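Local coordinates for integron cassette protein (Vibrio cholerae, PDB 3FY6) that is of unknown function, is encoded by a mobile integron gene cassette, has a novel fold and assembles as two chains, at residues A[28-32]-A[33-37]; A[96-99]-A[100-104]. All blocks are in the same frame, centred on the assembly; numbering follows the deposited sequence.

Contact 1 of 2, residues A[28-32]-A[33-37]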
ATOM      1  N   ILE A  28     -16.129  -0.749  10.558  1.00 23.62           N
ATOM      2  CA  ILE A  28     -16.366  -1.228  11.915  1.00 24.11           C
ATOM      3  C   ILE A  28     -15.501  -2.447  12.200  1.00 23.96           C
ATOM      4  O   ILE A  28     -15.620  -3.478  11.542  1.00 26.08           O
ATOM      5  CB  ILE A  28     -17.851  -1.551  12.160  1.00 23.64           C
ATOM      6  CG1 ILE A  28     -18.721  -0.366  11.747  1.00 24.45           C
ATOM      7  CG2 ILE A  28     -18.093  -1.879  13.636  1.00 24.31           C
ATOM      8  CD1 ILE A  28     -20.208  -0.638  11.832  1.00 27.05           C
ATOM      9  N   VAL A  29     -14.606  -2.306  13.166  1.00 19.02           N
ATOM     10  CA  VAL A  29     -13.750  -3.406  13.574  1.00 15.29           C
ATOM     11  C   VAL A  29     -14.309  -4.073  14.823  1.00 25.17           C
ATOM     12  O   VAL A  29     -14.427  -3.443  15.869  1.00 23.55           O
ATOM     13  CB  VAL A  29     -12.330  -2.916  13.884  1.00 25.75           C
ATOM     14  CG1 VAL A  29     -11.416  -4.105  14.163  1.00 27.48           C
ATOM     15  CG2 VAL A  29     -11.787  -2.090  12.722  1.00 27.58           C
ATOM     16  N   GLU A  30     -14.662  -5.348  14.712  1.00 27.52           N
ATOM     17  CA  GLU A  30     -15.121  -6.101  15.871  1.00 28.31           C
ATOM     18  C   GLU A  30     -14.007  -7.011  16.370  1.00 25.38           C
ATOM     19  O   GLU A  30     -13.569  -7.912  15.654  1.00 28.54           O
ATOM     20  CB  GLU A  30     -16.347  -6.947  15.522  1.00 33.69           C
ATOM     21  CG  GLU A  30     -17.677  -6.261  15.717  1.00 50.40           C
ATOM     22  CD  GLU A  30     -18.819  -7.256  15.874  1.00 66.98           C
ATOM     23  OE1 GLU A  30     -18.545  -8.428  16.224  1.00 68.09           O
ATOM     24  OE2 GLU A  30     -19.987  -6.866  15.656  1.00 71.09           O
ATOM     25  N   LEU A  31     -13.552  -6.774  17.596  1.00 21.38           N
ATOM     26  CA  LEU A  31     -12.498  -7.591  18.189  1.00 22.98           C
ATOM     27  C   LEU A  31     -13.099  -8.592  19.158  1.00 25.27           C
ATOM     28  O   LEU A  31     -13.800  -8.212  20.087  1.00 22.84           O
ATOM     29  CB  LEU A  31     -11.496  -6.712  18.941  1.00 19.12           C
ATOM     30  CG  LEU A  31     -10.904  -5.559  18.142  1.00 18.76           C
ATOM     31  CD1 LEU A  31     -10.008  -4.711  19.016  1.00 19.08           C
ATOM     32  CD2 LEU A  31     -10.135  -6.112  16.965  1.00 18.28           C
ATOM     33  N   HIS A  32     -12.820  -9.869  18.933  1.00 25.76           N
ATOM     34  CA  HIS A  32     -13.196 -10.925  19.856  1.00 23.69           C
ATOM     35  C   HIS A  32     -11.935 -11.708  20.160  1.00 24.27           C
ATOM     36  O   HIS A  32     -10.928 -11.577  19.462  1.00 21.92           O
ATOM     37  CB  HIS A  32     -14.219 -11.878  19.228  1.00 31.78           C
ATOM     38  CG  HIS A  32     -15.514 -11.230  18.856  1.00 41.79           C
ATOM     39  ND1 HIS A  32     -16.642 -11.317  19.646  1.00 47.24           N
ATOM     40  CD2 HIS A  32     -15.865 -10.492  17.777  1.00 43.49           C
ATOM     41  CE1 HIS A  32     -17.632 -10.660  19.069  1.00 49.12           C
ATOM     42  NE2 HIS A  32     -17.187 -10.148  17.934  1.00 46.39           N
ATOM     43  N   LYS A  33     -11.996 -12.534  21.195  1.00 23.62           N
ATOM     44  CA  LYS A  33     -10.872 -13.370  21.580  1.00 27.98           C
ATOM     45  C   LYS A  33     -10.450 -14.311  20.446  1.00 26.53           C
ATOM     46  O   LYS A  33      -9.265 -14.451  20.160  1.00 32.22           O
ATOM     47  CB  LYS A  33     -11.227 -14.160  22.845  1.00 40.55           C
ATOM     48  CG  LYS A  33     -10.433 -15.442  23.062  1.00 57.32           C
ATOM     49  CD  LYS A  33      -9.021 -15.173  23.559  1.00 66.91           C
ATOM     50  CE  LYS A  33      -8.564 -16.280  24.506  1.00 73.25           C
ATOM     51  NZ  LYS A  33      -9.025 -17.627  24.054  1.00 73.71           N
ATOM     52  N   ASP A  34     -11.427 -14.922  19.785  1.00 24.44           N
ATOM     53  CA  ASP A  34     -11.160 -15.951  18.790  1.00 32.93           C
ATOM     54  C   ASP A  34     -11.055 -15.450  17.351  1.00 28.78           C
ATOM     55  O   ASP A  34     -10.564 -16.161  16.492  1.00 27.96           O
ATOM     56  CB  ASP A  34     -12.232 -17.039  18.864  1.00 44.79           C
ATOM     57  CG  ASP A  34     -12.206 -17.791  20.177  1.00 54.51           C
ATOM     58  OD1 ASP A  34     -11.109 -17.896  20.775  1.00 54.99           O
ATOM     59  OD2 ASP A  34     -13.279 -18.274  20.604  1.00 55.93           O
ATOM     60  N   TYR A  35     -11.514 -14.235  17.083  1.00 27.28           N
ATOM     61  CA  TYR A  35     -11.496 -13.736  15.716  1.00 23.84           C
ATOM     62  C   TYR A  35     -11.688 -12.231  15.685  1.00 23.96           C
ATOM     63  O   TYR A  35     -12.139 -11.632  16.659  1.00 23.32           O
ATOM     64  CB  TYR A  35     -12.608 -14.400  14.901  1.00 23.68           C
ATOM     65  CG  TYR A  35     -14.001 -13.982  15.340  1.00 27.94           C
ATOM     66  CD1 TYR A  35     -14.736 -14.759  16.230  1.00 33.25           C
ATOM     67  CD2 TYR A  35     -14.574 -12.803  14.876  1.00 36.71           C
ATOM     68  CE1 TYR A  35     -16.013 -14.380  16.635  1.00 39.45           C
ATOM     69  CE2 TYR A  35     -15.852 -12.415  15.273  1.00 40.07           C
ATOM     70  CZ  TYR A  35     -16.563 -13.209  16.151  1.00 45.27           C
ATOM     71  OH  TYR A  35     -17.824 -12.828  16.549  1.00 49.72           O
HETATM   72  N   MSE A  36     -11.347 -11.621  14.556  1.00 22.56           N
HETATM   73  CA  MSE A  36     -11.640 -10.208  14.344  1.00 27.76           C
HETATM   74  C   MSE A  36     -12.417 -10.064  13.043  1.00 25.80           C
HETATM   75  O   MSE A  36     -12.156 -10.786  12.083  1.00 23.93           O
HETATM   76  CB  MSE A  36     -10.350  -9.384  14.270  1.00 21.51           C
HETATM   77  CG  MSE A  36     -10.553  -7.949  13.782  1.00 25.95           C
HETATM   78 SE   MSE A  36      -8.847  -7.023  13.438  0.78 27.53          SE
HETATM   79  CE  MSE A  36      -7.828  -8.530  12.863  1.00 11.44           C
ATOM     80  N   GLU A  37     -13.374  -9.143  13.019  1.00 25.42           N
ATOM     81  CA  GLU A  37     -14.084  -8.825  11.787  1.00 27.46           C
ATOM     82  C   GLU A  37     -13.982  -7.347  11.467  1.00 25.69           C
ATOM     83  O   GLU A  37     -13.885  -6.512  12.363  1.00 27.28           O
ATOM     84  CB  GLU A  37     -15.548  -9.252  11.864  1.00 33.76           C
ATOM     85  CG  GLU A  37     -15.734 -10.753  12.010  1.00 43.95           C
ATOM     86  CD  GLU A  37     -17.182 -11.183  11.877  1.00 56.43           C
ATOM     87  OE1 GLU A  37     -18.084 -10.323  11.997  1.00 60.07           O
ATOM     88  OE2 GLU A  37     -17.414 -12.389  11.651  1.00 64.17           O
TER
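His32 and Tyr35 meet ring against ring, side by side and pointing the same way, in an offset stack with centroids 4.2 Å apart and planes 26° off parallel. The overlap is uneven: the closest carbons are His32 CD2 and Tyr35 CE2, at 3.2 Å, while His32 CB sits over the middle of the phenol face as a CH-pi contact. Tyr35 can present that face because its CG lies between the backbone N and the carbonyl carbon (chi1 68°). Lys46, on strand 43-50, adds a cation-pi contact to the tyrosine.

The imidazole is also held at its edge. His32 NE2 donates to Glu30 OE1 at 2.8 Å, almost straight and in the ring plane, reaching the anti side of the carboxylate from 22° out of its plane. This bond should hold the ring's rotation on the tyrosine. The carboxylates of Glu37 and Glu11 are close to that of Glu30, the charged atoms of Glu30 and Glu37 not in contact.

Leu31 and Met36, a selenomethionine, lie alongside each other on the face of the sheet opposite Glu30 and Glu37, Leu31 CD2 to Met36 CG at 3.7 Å. Val29 CG1 comes within 4.0 Å of Met36 SE, and helix 77-89 covers this apolar patch with Phe81, Trp85 and Trp88.

Between the two faces runs the backbone. Glu30 and Glu37 form a hydrogen-bonded antiparallel pair, Glu30 N to Glu37 O at 2.7 Å and Glu37 N to Glu30 O at 2.9 Å. Nearer the turn, His32 N donates to Tyr35 O at 3.0 Å. Trp85 NE1 donates to His32 O and Arg89 NE to Lys33 O, tying the turn to helix 77-89. All this is a beta hairpin with a two-residue type I turn, Lys33-Asp34, joining neighbouring strands of an antiparallel meander.

Contact 2 of 2, residues A[96-99]-A[100-104]; sequences DEVT and RELEL
Thr99 and Glu103 sit one turn apart on the alpha helix 95-114, their side chains alongside and pointing the same way. The glutamate chain, extended beyond CG, runs beside the threonine: Glu103 CG is 3.1 Å from Thr99 O, and Glu103 OE2 comes within 3.8 Å of the methyl Thr99 CG2. That carbonyl also accepts from Glu103 N, one of four successive i to i+4 backbone bonds here; the straightest is Glu101 N to Glu97 O, 3.0 Å at 172°.

Val98 and Leu102 form the apolar stripe, Val98 CG2 to Leu102 CD1 at 4.2 Å. Both are buried, Val98 against Trp88 and Leu102 against Ala84 of helix 77-89, with Val12 and Leu14 of strand 10-18 also touching Leu102.

Further out, the polar ends of Thr99 and Glu101 find other partners. Thr99 OG1, anti to its own carbonyl carbon, bonds to Asn95 O a turn earlier, which leaves the methyl turned to Glu103. Glu101 bends at chi2 (-56°), and its OE1 bonds to Ser119 OG of the second subunit, whose Trp122 NE1 reaches Glu101 O, so this side of the helix belongs to the dimer contact. A salt bridge also runs along the helix: Arg100, bent at chi2 and chi3, reaches forward one turn to the Glu103 carboxylate, Arg100 NH1 to Glu103 OE1 at 2.8 Å, though the hydrogen bond in it is weak, with an N-H...O angle of 128°.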
ATOM      1  N   ASP A  96      -9.367   1.085  25.274  1.00 16.28           N
ATOM      2  CA  ASP A  96      -9.127   2.443  24.810  1.00 28.72           C
ATOM      3  C   ASP A  96      -7.844   2.500  23.994  1.00 21.58           C
ATOM      4  O   ASP A  96      -7.765   3.218  22.995  1.00 21.55           O
ATOM      5  CB  ASP A  96      -9.090   3.440  25.970  1.00 38.60           C
ATOM      6  CG  ASP A  96      -9.277   4.873  25.505  1.00 47.36           C
ATOM      7  OD1 ASP A  96     -10.430   5.358  25.509  1.00 59.98           O
ATOM      8  OD2 ASP A  96      -8.281   5.508  25.109  1.00 43.25           O
ATOM      9  N   GLU A  97      -6.853   1.720  24.418  1.00 18.92           N
ATOM     10  CA  GLU A  97      -5.583   1.637  23.715  1.00 15.37           C
ATOM     11  C   GLU A  97      -5.742   1.022  22.323  1.00 14.55           C
ATOM     12  O   GLU A  97      -5.182   1.525  21.359  1.00 18.01           O
ATOM     13  CB  GLU A  97      -4.562   0.831  24.516  1.00 24.55           C
ATOM     14  CG  GLU A  97      -3.955   1.552  25.722  1.00 27.67           C
ATOM     15  CD  GLU A  97      -3.104   0.603  26.570  1.00 38.68           C
ATOM     16  OE1 GLU A  97      -3.687  -0.328  27.171  1.00 34.74           O
ATOM     17  OE2 GLU A  97      -1.859   0.771  26.619  1.00 37.12           O
ATOM     18  N   VAL A  98      -6.497  -0.062  22.206  1.00 13.56           N
ATOM     19  CA  VAL A  98      -6.634  -0.676  20.896  1.00 18.82           C
ATOM     20  C   VAL A  98      -7.382   0.283  19.967  1.00 22.21           C
ATOM     21  O   VAL A  98      -7.102   0.351  18.781  1.00 14.68           O
ATOM     22  CB  VAL A  98      -7.272  -2.079  20.941  1.00 16.21           C
ATOM     23  CG1 VAL A  98      -8.752  -2.011  21.296  1.00 12.89           C
ATOM     24  CG2 VAL A  98      -7.076  -2.791  19.586  1.00 16.50           C
ATOM     25  N   THR A  99      -8.305   1.054  20.534  1.00 18.28           N
ATOM     26  CA  THR A  99      -9.032   2.057  19.777  1.00 22.54           C
ATOM     27  C   THR A  99      -8.116   3.117  19.190  1.00 22.12           C
ATOM     28  O   THR A  99      -8.173   3.382  17.989  1.00 22.20           O
ATOM     29  CB  THR A  99     -10.110   2.739  20.632  1.00 22.89           C
ATOM     30  OG1 THR A  99     -11.057   1.752  21.047  1.00 21.31           O
ATOM     31  CG2 THR A  99     -10.830   3.811  19.820  1.00 19.18           C
ATOM     32  N   ARG A 100      -7.284   3.723  20.035  1.00 17.27           N
ATOM     33  CA  ARG A 100      -6.360   4.759  19.566  1.00 21.39           C
ATOM     34  C   ARG A 100      -5.331   4.228  18.573  1.00 15.89           C
ATOM     35  O   ARG A 100      -5.080   4.855  17.540  1.00 20.73           O
ATOM     36  CB  ARG A 100      -5.662   5.471  20.728  1.00 23.38           C
ATOM     37  CG  ARG A 100      -6.459   6.621  21.299  1.00 42.70           C
ATOM     38  CD  ARG A 100      -7.046   7.508  20.187  1.00 50.32           C
ATOM     39  NE  ARG A 100      -6.043   8.279  19.444  1.00 54.17           N
ATOM     40  CZ  ARG A 100      -6.346   9.185  18.515  1.00 51.54           C
ATOM     41  NH1 ARG A 100      -7.614   9.420  18.217  1.00 50.20           N
ATOM     42  NH2 ARG A 100      -5.391   9.857  17.879  1.00 46.61           N
ATOM     43  N   GLU A 101      -4.738   3.075  18.871  1.00 14.40           N
ATOM     44  CA  GLU A 101      -3.748   2.513  17.962  1.00 13.02           C
ATOM     45  C   GLU A 101      -4.355   2.268  16.553  1.00 16.76           C
ATOM     46  O   GLU A 101      -3.721   2.554  15.535  1.00 12.58           O
ATOM     47  CB  GLU A 101      -3.118   1.247  18.549  1.00 13.00           C
ATOM     48  CG  GLU A 101      -2.344   1.489  19.879  1.00 12.46           C
ATOM     49  CD  GLU A 101      -1.251   2.559  19.767  1.00 18.58           C
ATOM     50  OE1 GLU A 101      -0.765   2.817  18.656  1.00 19.80           O
ATOM     51  OE2 GLU A 101      -0.871   3.149  20.797  1.00 30.35           O
ATOM     52  N   LEU A 102      -5.585   1.762  16.494  1.00 16.57           N
ATOM     53  CA  LEU A 102      -6.247   1.533  15.210  1.00 15.51           C
ATOM     54  C   LEU A 102      -6.624   2.851  14.546  1.00 22.18           C
ATOM     55  O   LEU A 102      -6.582   2.975  13.322  1.00 18.89           O
ATOM     56  CB  LEU A 102      -7.493   0.667  15.380  1.00 12.42           C
ATOM     57  CG  LEU A 102      -7.250  -0.820  15.639  1.00 19.34           C
ATOM     58  CD1 LEU A 102      -8.575  -1.534  15.817  1.00 19.66           C
ATOM     59  CD2 LEU A 102      -6.462  -1.438  14.489  1.00 17.16           C
ATOM     60  N   GLU A 103      -6.999   3.838  15.355  1.00 15.06           N
ATOM     61  CA  GLU A 103      -7.278   5.162  14.813  1.00 18.10           C
ATOM     62  C   GLU A 103      -6.042   5.793  14.181  1.00 22.91           C
ATOM     63  O   GLU A 103      -6.163   6.563  13.228  1.00 16.15           O
ATOM     64  CB  GLU A 103      -7.881   6.078  15.881  1.00 19.60           C
ATOM     65  CG  GLU A 103      -9.335   5.687  16.220  1.00 35.32           C
ATOM     66  CD  GLU A 103      -9.978   6.551  17.304  1.00 39.51           C
ATOM     67  OE1 GLU A 103      -9.244   7.124  18.140  1.00 37.06           O
ATOM     68  OE2 GLU A 103     -11.225   6.647  17.326  1.00 41.27           O
ATOM     69  N   LEU A 104      -4.855   5.474  14.701  1.00 16.74           N
ATOM     70  CA  LEU A 104      -3.644   6.003  14.091  1.00 16.06           C
ATOM     71  C   LEU A 104      -3.412   5.330  12.726  1.00 16.01           C
ATOM     72  O   LEU A 104      -2.836   5.932  11.811  1.00 16.31           O
ATOM     73  CB  LEU A 104      -2.415   5.848  15.007  1.00 13.64           C
ATOM     74  CG  LEU A 104      -2.396   6.561  16.366  1.00 15.43           C
ATOM     75  CD1 LEU A 104      -1.045   6.343  17.060  1.00 16.17           C
ATOM     76  CD2 LEU A 104      -2.668   8.056  16.216  1.00 20.01           C
TER

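From the N terminus, strand 10-18 comes first and strand 23-31 runs back beside it; contact 1 then closes the next reversal, leading into strand 35-40. The chain finishes the sheet and passes through helices 62-67 and 77-89 before contact 2 forms within the early turns of helix 95-114. The two contacts are in series, neither nesting nor crossing, with centres about 14 Å apart. They nevertheless touch: Leu31 CD1 packs on Val98 CG2 at 3.6 Å, and Val29 CG1 reaches Leu102 CD1 at 4.2 Å. Trp88 of helix 77-89 meets both Leu31 and Val98, so the sheet, through this hairpin, and helices 77-89 and 95-114 share one apolar core.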